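Local coordinates for protein gamma-hexachlorocyclohexane dehydrochlorinase (PDB 5KVB) that dehydrochlorinates the pollutant gamma-hexachlorocyclohexane (lindane), probably in two successive steps by way of gamma-pentachlorocyclohexene to a tetrachlorocyclohexadiene, at residues Arg17-Asp22 against Gly129-Ser134; Ser25-Gly30 against Ala40-Asp45; Leu102-Leu107 against Ser113-Ala118. All coordinates share one frame; numbering follows the deposited sequence. Where two conformers were deposited one is given.

Contact 1: residues Arg17-Asp22 against Gly129-Ser134; sequences RAAIQD and GVWKFS
I20 and W131 make an apolar helix-on-sheet contact between helix 10-33 and the first residues of strand 130-145. The contact is small and rests on a CH-pi interaction. The methyl CD1 of I20 sits over one face of the W131 indole. It lies 3.9 Å from the centroid of the six-membered ring and 16° off the ring normal. Its closest ring atom is CE3 of W131, with I20 CD1 and W131 CE3 3.8 Å apart. CG1 of I20 follows behind, 4.1 Å from W131 CD2. With CG1 anti to the carbonyl carbon (chi1 -69°), the longer branch of I20 extends to the indole. One helix position earlier, A19 points its methyl toward the strand. A19 CB lies 4.3 Å from W131 CD1 and approaches the indole obliquely. In this SnoaL-like domain of the NTF2 clan, the long N-terminal helix packs on a strongly curved sheet, and the contact lies on that interface, away from the probable active-site residues D32 and H80. W131 is also touched by L23 of the same helix, by R126 of the adjacent strand 113-127 and by V95 of strand 94-107. Its NE1 makes a weak hydrogen bond to S16 OG, one residue ahead of 17-22. I20 continues onto L87, V95 and Y124. Further round the helix, outside this contact, D22 OD2 pairs in a salt bridge with R17 NH1 of the second subunit.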
loop_
_atom_site.group_PDB
_atom_site.type_symbol
_atom_site.label_atom_id
_atom_site.label_comp_id
_atom_site.label_asym_id
_atom_site.label_seq_id
_atom_site.Cartn_x
_atom_site.Cartn_y
_atom_site.Cartn_z
ATOM N N ARG A 17 2.860 -5.222 -16.775
ATOM C CA ARG A 17 2.878 -4.608 -15.444
ATOM C C ARG A 17 1.873 -5.277 -14.511
ATOM O O ARG A 17 2.189 -5.524 -13.348
ATOM C CB ARG A 17 2.597 -3.097 -15.543
ATOM C CG ARG A 17 3.753 -2.291 -16.160
ATOM C CD ARG A 17 3.362 -0.857 -16.513
ATOM N NE ARG A 17 2.831 -0.101 -15.376
ATOM C CZ ARG A 17 3.404 0.964 -14.823
ATOM N NH1 ARG A 17 4.571 1.414 -15.270
ATOM N NH2 ARG A 17 2.796 1.585 -13.812
ATOM N N ALA A 18 0.673 -5.589 -15.001
ATOM C CA ALA A 18 -0.326 -6.247 -14.160
ATOM C C ALA A 18 0.123 -7.639 -13.724
ATOM O O ALA A 18 -0.029 -8.020 -12.559
ATOM C CB ALA A 18 -1.672 -6.311 -14.895
ATOM N N ALA A 19 0.692 -8.398 -14.653
ATOM C CA ALA A 19 1.180 -9.731 -14.329
ATOM C C ALA A 19 2.277 -9.648 -13.262
ATOM O O ALA A 19 2.304 -10.457 -12.321
ATOM C CB ALA A 19 1.690 -10.426 -15.574
ATOM N N ILE A 20 3.166 -8.659 -13.379
ATOM C CA ILE A 20 4.295 -8.553 -12.462
ATOM C C ILE A 20 3.820 -8.059 -11.089
ATOM O O ILE A 20 4.268 -8.568 -10.060
ATOM C CB ILE A 20 5.383 -7.655 -13.072
ATOM C CG1 ILE A 20 6.020 -8.377 -14.275
ATOM C CG2 ILE A 20 6.440 -7.283 -12.032
ATOM C CD1 ILE A 20 6.860 -7.462 -15.159
ATOM N N GLN A 21 2.882 -7.111 -11.068
ATOM C CA GLN A 21 2.284 -6.670 -9.805
ATOM C C GLN A 21 1.626 -7.853 -9.065
ATOM O O GLN A 21 1.783 -7.995 -7.852
ATOM C CB GLN A 21 1.291 -5.526 -10.067
ATOM C CG GLN A 21 1.982 -4.233 -10.539
ATOM C CD GLN A 21 1.075 -3.332 -11.372
ATOM O OE1 GLN A 21 -0.091 -3.646 -11.619
ATOM N NE2 GLN A 21 1.620 -2.209 -11.821
ATOM N N ASP A 22 0.961 -8.744 -9.795
ATOM C CA ASP A 22 0.394 -9.960 -9.204
ATOM C C ASP A 22 1.481 -10.926 -8.681
ATOM O O ASP A 22 1.325 -11.497 -7.596
ATOM C CB ASP A 22 -0.513 -10.699 -10.211
ATOM C CG ASP A 22 -1.843 -9.989 -10.476
ATOM O OD1 ASP A 22 -2.217 -9.065 -9.738
ATOM O OD2 ASP A 22 -2.516 -10.401 -11.448
ATOM N N GLY A 129 6.667 -15.970 -23.507
ATOM C CA GLY A 129 5.477 -15.165 -23.304
ATOM C C GLY A 129 4.980 -14.992 -21.876
ATOM O O GLY A 129 4.069 -14.210 -21.637
ATOM N N VAL A 130 5.578 -15.715 -20.931
ATOM C CA VAL A 130 5.116 -15.756 -19.544
ATOM C C VAL A 130 6.104 -15.048 -18.614
ATOM O O VAL A 130 7.317 -15.239 -18.745
ATOM C CB VAL A 130 4.932 -17.224 -19.082
ATOM C CG1 VAL A 130 4.552 -17.307 -17.605
ATOM C CG2 VAL A 130 3.888 -17.919 -19.939
ATOM N N TRP A 131 5.594 -14.239 -17.673
ATOM C CA TRP A 131 6.430 -13.563 -16.661
ATOM C C TRP A 131 6.540 -14.352 -15.359
ATOM O O TRP A 131 5.530 -14.816 -14.835
ATOM C CB TRP A 131 5.861 -12.170 -16.318
ATOM C CG TRP A 131 5.948 -11.154 -17.423
ATOM C CD1 TRP A 131 4.946 -10.802 -18.288
ATOM C CD2 TRP A 131 7.077 -10.344 -17.766
ATOM N NE1 TRP A 131 5.387 -9.833 -19.154
ATOM C CE2 TRP A 131 6.695 -9.539 -18.866
ATOM C CE3 TRP A 131 8.381 -10.240 -17.274
ATOM C CZ2 TRP A 131 7.568 -8.617 -19.456
ATOM C CZ3 TRP A 131 9.251 -9.320 -17.868
ATOM C CH2 TRP A 131 8.839 -8.524 -18.944
ATOM N N LYS A 132 7.760 -14.468 -14.826
ATOM C CA LYS A 132 7.987 -14.952 -13.455
ATOM C C LYS A 132 9.175 -14.215 -12.841
ATOM O O LYS A 132 9.958 -13.559 -13.560
ATOM C CB LYS A 132 8.233 -16.483 -13.407
ATOM C CG LYS A 132 6.988 -17.334 -13.726
ATOM C CD LYS A 132 7.184 -18.816 -13.391
ATOM C CE LYS A 132 5.965 -19.632 -13.827
ATOM N NZ LYS A 132 6.010 -21.027 -13.294
ATOM N N PHE A 133 9.306 -14.304 -11.516
ATOM C CA PHE A 133 10.518 -13.818 -10.827
ATOM C C PHE A 133 11.781 -14.477 -11.351
ATOM O O PHE A 133 11.811 -15.710 -11.510
ATOM C CB PHE A 133 10.489 -14.131 -9.331
ATOM C CG PHE A 133 9.803 -13.114 -8.448
ATOM C CD1 PHE A 133 10.526 -12.089 -7.839
ATOM C CD2 PHE A 133 8.465 -13.267 -8.122
ATOM C CE1 PHE A 133 9.911 -11.201 -6.955
ATOM C CE2 PHE A 133 7.839 -12.381 -7.250
ATOM C CZ PHE A 133 8.560 -11.346 -6.658
ATOM N N SER A 134 12.817 -13.674 -11.559
ATOM C CA SER A 134 14.169 -14.198 -11.757
ATOM C C SER A 134 15.080 -13.852 -10.577
ATOM O O SER A 134 16.063 -14.553 -10.338
ATOM C CB SER A 134 14.789 -13.680 -13.058
ATOM O OG SER A 134 14.734 -12.271 -13.148
#

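Contact 2: residues Ser25-Gly30 against Ala40-Asp45; sequences SDQLIG and ASIWWD
I42 reaches toward helix 10-33 with two branches, and each meets a different helix residue. Its CG2 methyl packs against the D26 methylene, with I42 CG2 and D26 CB 3.6 Å apart. Its CD1 methyl lies against the base of Q27, 3.6 Å from both CA and CB of Q27. With CG1 between the backbone N and the carbonyl carbon (chi1 68°) and CG2 beside the N, CD1 is directed at Q27 and CG2 at D26. Q27 CG comes within 4.1 Å of W43 CZ2 in an oblique approach. Beyond CG the Q27 chain bends at chi2 (-80°), turning the amide plane 89° from the indole. I42 CG1 also sits above one face of the W43 indole. The type I beta turn A40-W43 brings these two side chains to the helix. In this NTF2-clan fold the turn leads from helix 36-40 into the short strand 43-44, so the contact closes the turn back onto the N-terminal helix. The Q27 side chain is about 6 Å from that of H80 and about 7 Å from that of D32, the probable proton acceptor and a second probable active-site residue. One water bridges the two segments, donating to D26 OD2 at 2.8 Å and to S41 OG at 2.6 Å. The D26 carboxylate has stronger partners through OD1, which forms salt bridges with R38 and with R86 of the second subunit. S41 OG is also hydrogen-bonded to R38 O. W43 also touches F133 and W49, and P60 and A63 of helix 59-71.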
loop_
_atom_site.group_PDB
_atom_site.type_symbol
_atom_site.label_atom_id
_atom_site.label_comp_id
_atom_site.label_asym_id
_atom_site.label_seq_id
_atom_site.Cartn_x
_atom_site.Cartn_y
_atom_site.Cartn_z
ATOM N N SER A 25 2.756 -9.336 -5.301
ATOM C CA SER A 25 1.818 -9.532 -4.205
ATOM C C SER A 25 1.710 -11.010 -3.813
ATOM O O SER A 25 1.578 -11.312 -2.618
ATOM C CB SER A 25 0.450 -8.962 -4.568
ATOM O OG SER A 25 0.510 -7.537 -4.534
ATOM N N ASP A 26 1.799 -11.916 -4.786
ATOM C CA ASP A 26 1.738 -13.359 -4.509
ATOM C C ASP A 26 2.918 -13.811 -3.630
ATOM O O ASP A 26 2.753 -14.702 -2.799
ATOM C CB ASP A 26 1.709 -14.182 -5.812
ATOM C CG ASP A 26 0.327 -14.236 -6.457
ATOM O OD1 ASP A 26 -0.663 -13.815 -5.810
ATOM O OD2 ASP A 26 0.228 -14.711 -7.614
ATOM N N GLN A 27 4.083 -13.178 -3.784
ATOM C CA GLN A 27 5.211 -13.480 -2.908
ATOM C C GLN A 27 4.858 -13.138 -1.462
ATOM O O GLN A 27 5.044 -13.952 -0.554
ATOM C CB GLN A 27 6.470 -12.716 -3.350
ATOM C CG GLN A 27 7.796 -13.227 -2.721
ATOM C CD GLN A 27 8.062 -12.730 -1.305
ATOM O OE1 GLN A 27 7.468 -11.760 -0.852
ATOM N NE2 GLN A 27 8.983 -13.396 -0.607
ATOM N N LEU A 28 4.346 -11.932 -1.247
ATOM C CA LEU A 28 4.030 -11.482 0.109
ATOM C C LEU A 28 2.909 -12.319 0.729
ATOM O O LEU A 28 3.015 -12.766 1.875
ATOM C CB LEU A 28 3.647 -9.998 0.113
ATOM C CG LEU A 28 4.792 -8.980 0.182
ATOM C CD1 LEU A 28 5.649 -9.003 -1.072
ATOM C CD2 LEU A 28 4.278 -7.571 0.442
ATOM N N ILE A 29 1.835 -12.526 -0.026
ATOM C CA ILE A 29 0.691 -13.305 0.459
ATOM C C ILE A 29 1.091 -14.767 0.727
ATOM O O ILE A 29 0.718 -15.351 1.748
ATOM C CB ILE A 29 -0.483 -13.243 -0.559
ATOM C CG1 ILE A 29 -1.040 -11.816 -0.665
ATOM C CG2 ILE A 29 -1.621 -14.189 -0.165
ATOM C CD1 ILE A 29 -1.846 -11.570 -1.937
ATOM N N GLY A 30 1.894 -15.342 -0.161
ATOM C CA GLY A 30 2.326 -16.726 0.004
ATOM C C GLY A 30 3.155 -16.916 1.260
ATOM O O GLY A 30 2.954 -17.881 2.000
ATOM N N ALA A 40 5.172 -21.070 -4.589
ATOM C CA ALA A 40 5.996 -21.818 -5.539
ATOM C C ALA A 40 5.769 -21.379 -6.986
ATOM O O ALA A 40 6.680 -21.461 -7.811
ATOM C CB ALA A 40 5.731 -23.320 -5.402
ATOM N N SER A 41 4.564 -20.897 -7.281
ATOM C CA SER A 41 4.117 -20.622 -8.642
ATOM C C SER A 41 4.816 -19.444 -9.332
ATOM O O SER A 41 4.762 -19.332 -10.555
ATOM C CB SER A 41 2.601 -20.351 -8.657
ATOM O OG SER A 41 2.286 -19.139 -7.989
ATOM N N ILE A 42 5.462 -18.580 -8.557
ATOM C CA ILE A 42 5.925 -17.287 -9.065
ATOM C C ILE A 42 7.396 -17.243 -9.505
ATOM O O ILE A 42 7.865 -16.190 -9.952
ATOM C CB ILE A 42 5.721 -16.175 -8.001
ATOM C CG1 ILE A 42 6.652 -16.409 -6.805
ATOM C CG2 ILE A 42 4.259 -16.104 -7.544
ATOM C CD1 ILE A 42 6.413 -15.473 -5.599
ATOM N N TRP A 43 8.113 -18.369 -9.396
ATOM C CA TRP A 43 9.570 -18.415 -9.630
ATOM C C TRP A 43 9.979 -19.244 -10.843
ATOM O O TRP A 43 9.541 -20.388 -10.986
ATOM C CB TRP A 43 10.305 -19.021 -8.423
ATOM C CG TRP A 43 9.961 -18.451 -7.082
ATOM C CD1 TRP A 43 9.015 -18.926 -6.217
ATOM C CD2 TRP A 43 10.543 -17.306 -6.456
ATOM N NE1 TRP A 43 8.979 -18.149 -5.083
ATOM C CE2 TRP A 43 9.898 -17.137 -5.210
ATOM C CE3 TRP A 43 11.539 -16.400 -6.830
ATOM C CZ2 TRP A 43 10.232 -16.104 -4.324
ATOM C CZ3 TRP A 43 11.871 -15.373 -5.951
ATOM C CH2 TRP A 43 11.222 -15.238 -4.710
ATOM N N TRP A 44 10.877 -18.717 -11.668
ATOM C CA TRP A 44 11.576 -19.587 -12.629
ATOM C C TRP A 44 12.448 -20.576 -11.852
ATOM O O TRP A 44 12.847 -20.306 -10.720
ATOM C CB TRP A 44 12.438 -18.771 -13.596
ATOM C CG TRP A 44 11.654 -17.914 -14.540
ATOM C CD1 TRP A 44 11.746 -16.556 -14.692
ATOM C CD2 TRP A 44 10.658 -18.359 -15.467
ATOM N NE1 TRP A 44 10.863 -16.133 -15.661
ATOM C CE2 TRP A 44 10.180 -17.218 -16.150
ATOM C CE3 TRP A 44 10.110 -19.610 -15.779
ATOM C CZ2 TRP A 44 9.182 -17.291 -17.122
ATOM C CZ3 TRP A 44 9.123 -19.681 -16.747
ATOM C CH2 TRP A 44 8.667 -18.529 -17.405
ATOM N N ASP A 45 12.755 -21.720 -12.455
ATOM C CA ASP A 45 13.528 -22.733 -11.737
ATOM C C ASP A 45 14.951 -22.282 -11.416
ATOM O O ASP A 45 15.571 -22.813 -10.471
ATOM C CB ASP A 45 13.557 -24.048 -12.523
ATOM C CG ASP A 45 12.229 -24.784 -12.477
ATOM O OD1 ASP A 45 11.405 -24.495 -11.586
ATOM O OD2 ASP A 45 12.017 -25.677 -13.321
HETATM O O HOH W 1 0.285 -17.499 -8.041
#

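Contact 3: residues Leu102-Leu107 against Ser113-Ala118; sequences LCLGNL and SILIAA
The antiparallel beta hairpin of strands 94-107 and 113-127 forms part of the curved sheet of the SnoaL-like (NTF2-clan) fold. Residues 102-107 and 113-118 are its turn-proximal part, with C103 opposite I116. The N-to-C directions of the two strand segments differ by 154°. C103 and I116 are a hydrogen-bonded pair. C103 N donates to I116 O at 2.8 Å, nearly straight at 176°, and I116 N returns a bond to C103 O. G105 and I114 form the next hydrogen-bonded pair. G105 N to I114 O is the longer of its two bonds, 3.1 Å and bent to 150°. In the return bond, I114 N is tilted from the G105 carbonyl plane. The side chains of C103, I114 and I116 share one face. There C103 CB lies 3.9 Å from I116 CB, and the C103 side chain is about 4 Å from that of H80, the probable proton acceptor. Contact with M140, F143 and W75 continues this apolar layer from I116. L102, L104, L115 and A117 project from the other face. L115 touches both leucines: its CG is 3.8 Å from L102 CD1, and its CD1 is 3.9 Å from L104 CD2. This face packs against the neighbouring copies, with L104 on L115 of the second subunit and L115 on L104 of the third. Near the turn L107 lies on the I114 side, with L107 CB 4.1 Å from I114 CG1. N106 and S113 are a non-hydrogen-bonded pair joined through their side chains. N106 ND2 is held by D77, and S113 OG also receives a hydrogen bond from F151 N. S113 OG itself donates to N106 OD1 at 2.8 Å, approaching almost in line with the amide C=O.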
loop_
_atom_site.group_PDB
_atom_site.type_symbol
_atom_site.label_atom_id
_atom_site.label_comp_id
_atom_site.label_asym_id
_atom_site.label_seq_id
_atom_site.Cartn_x
_atom_site.Cartn_y
_atom_site.Cartn_z
ATOM N N LEU A 102 6.416 -2.980 4.819
ATOM C CA LEU A 102 6.286 -2.829 6.272
ATOM C C LEU A 102 5.838 -4.168 6.842
ATOM O O LEU A 102 4.799 -4.701 6.445
ATOM C CB LEU A 102 5.288 -1.717 6.623
ATOM C CG LEU A 102 4.951 -1.552 8.112
ATOM C CD1 LEU A 102 6.187 -1.151 8.924
ATOM C CD2 LEU A 102 3.823 -0.521 8.263
ATOM N N CYS A 103 6.621 -4.733 7.755
ATOM C CA CYS A 103 6.286 -6.030 8.332
ATOM C C CYS A 103 6.059 -5.908 9.830
ATOM O O CYS A 103 6.859 -5.283 10.536
ATOM C CB CYS A 103 7.393 -7.057 8.046
ATOM S SG CYS A 103 7.154 -8.685 8.867
ATOM N N LEU A 104 4.952 -6.480 10.295
ATOM C CA LEU A 104 4.667 -6.575 11.729
ATOM C C LEU A 104 4.625 -8.042 12.101
ATOM O O LEU A 104 4.018 -8.833 11.382
ATOM C CB LEU A 104 3.331 -5.919 12.076
ATOM C CG LEU A 104 3.155 -4.473 11.609
ATOM C CD1 LEU A 104 1.759 -3.967 11.974
ATOM C CD2 LEU A 104 4.251 -3.565 12.180
ATOM N N GLY A 105 5.242 -8.424 13.214
ATOM C CA GLY A 105 5.247 -9.833 13.542
ATOM C C GLY A 105 5.540 -10.176 14.980
ATOM O O GLY A 105 5.965 -9.336 15.771
ATOM N N ASN A 106 5.298 -11.444 15.286
ATOM C CA ASN A 106 5.505 -12.013 16.611
ATOM C C ASN A 106 6.640 -13.032 16.543
ATOM O O ASN A 106 6.453 -14.141 16.034
ATOM C CB ASN A 106 4.210 -12.653 17.113
ATOM C CG ASN A 106 3.107 -11.635 17.355
ATOM O OD1 ASN A 106 3.356 -10.556 17.886
ATOM N ND2 ASN A 106 1.885 -11.972 16.951
ATOM N N LEU A 107 7.813 -12.637 17.028
ATOM C CA LEU A 107 9.017 -13.471 17.031
ATOM C C LEU A 107 8.962 -14.518 18.144
ATOM O O LEU A 107 8.550 -14.207 19.262
ATOM C CB LEU A 107 10.255 -12.585 17.207
ATOM C CG LEU A 107 11.655 -13.109 16.875
ATOM C CD1 LEU A 107 11.829 -13.298 15.373
ATOM C CD2 LEU A 107 12.709 -12.157 17.424
ATOM N N SER A 113 7.382 -8.712 19.912
ATOM C CA SER A 113 6.791 -8.183 18.685
ATOM C C SER A 113 7.805 -7.258 18.022
ATOM O O SER A 113 8.534 -6.530 18.695
ATOM C CB SER A 113 5.477 -7.449 18.958
ATOM O OG SER A 113 4.418 -8.360 19.210
ATOM N N ILE A 114 7.842 -7.300 16.691
ATOM C CA ILE A 114 8.870 -6.627 15.897
ATOM C C ILE A 114 8.235 -5.814 14.769
ATOM O O ILE A 114 7.266 -6.267 14.150
ATOM C CB ILE A 114 9.849 -7.641 15.253
ATOM C CG1 ILE A 114 10.427 -8.607 16.295
ATOM C CG2 ILE A 114 10.965 -6.923 14.475
ATOM C CD1 ILE A 114 11.384 -7.964 17.262
ATOM N N LEU A 115 8.768 -4.623 14.517
ATOM C CA LEU A 115 8.445 -3.871 13.303
ATOM C C LEU A 115 9.662 -3.860 12.398
ATOM O O LEU A 115 10.763 -3.478 12.819
ATOM C CB LEU A 115 8.019 -2.437 13.642
ATOM C CG LEU A 115 7.559 -1.523 12.495
ATOM C CD1 LEU A 115 6.525 -0.516 12.989
ATOM C CD2 LEU A 115 8.722 -0.788 11.841
ATOM N N ILE A 116 9.457 -4.265 11.147
ATOM C CA ILE A 116 10.519 -4.291 10.148
ATOM C C ILE A 116 10.152 -3.361 8.989
ATOM O O ILE A 116 9.016 -3.398 8.485
ATOM C CB ILE A 116 10.756 -5.722 9.611
ATOM C CG1 ILE A 116 11.273 -6.647 10.717
ATOM C CG2 ILE A 116 11.745 -5.723 8.451
ATOM C CD1 ILE A 116 11.251 -8.126 10.341
ATOM N N ALA A 117 11.085 -2.497 8.607
ATOM C CA ALA A 117 10.964 -1.740 7.368
ATOM C C ALA A 117 11.993 -2.278 6.393
ATOM O O ALA A 117 13.196 -2.225 6.667
ATOM C CB ALA A 117 11.178 -0.242 7.619
ATOM N N ALA A 118 11.532 -2.794 5.252
ATOM C CA ALA A 118 12.422 -3.428 4.285
ATOM C C ALA A 118 12.262 -2.850 2.891
ATOM O O ALA A 118 11.205 -2.298 2.550
ATOM C CB ALA A 118 12.181 -4.923 4.251
#

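In the fold
The chain opens with helix 10-33, which supplies the first segments of contacts 1 and 2. Contact 2 closes first, as residues 40-45 turn back onto the helix after nine intervening residues. The chain then runs through strands 47-51 and 55-58, helix 59-71 and strand 75-89, and contact 3 closes a short hairpin between strands 94-107 and 113-127. Contact 1 closes last, where strand 130-145 begins, so contacts 2 and 3 are nested inside its loop, in series with each other. Contacts 1 and 2 touch: F133 N and I42 O probably hydrogen-bond at 2.8 Å. Contact 3 lies on the opposite side of the chain centre from contact 1, yet both reach the same sheet.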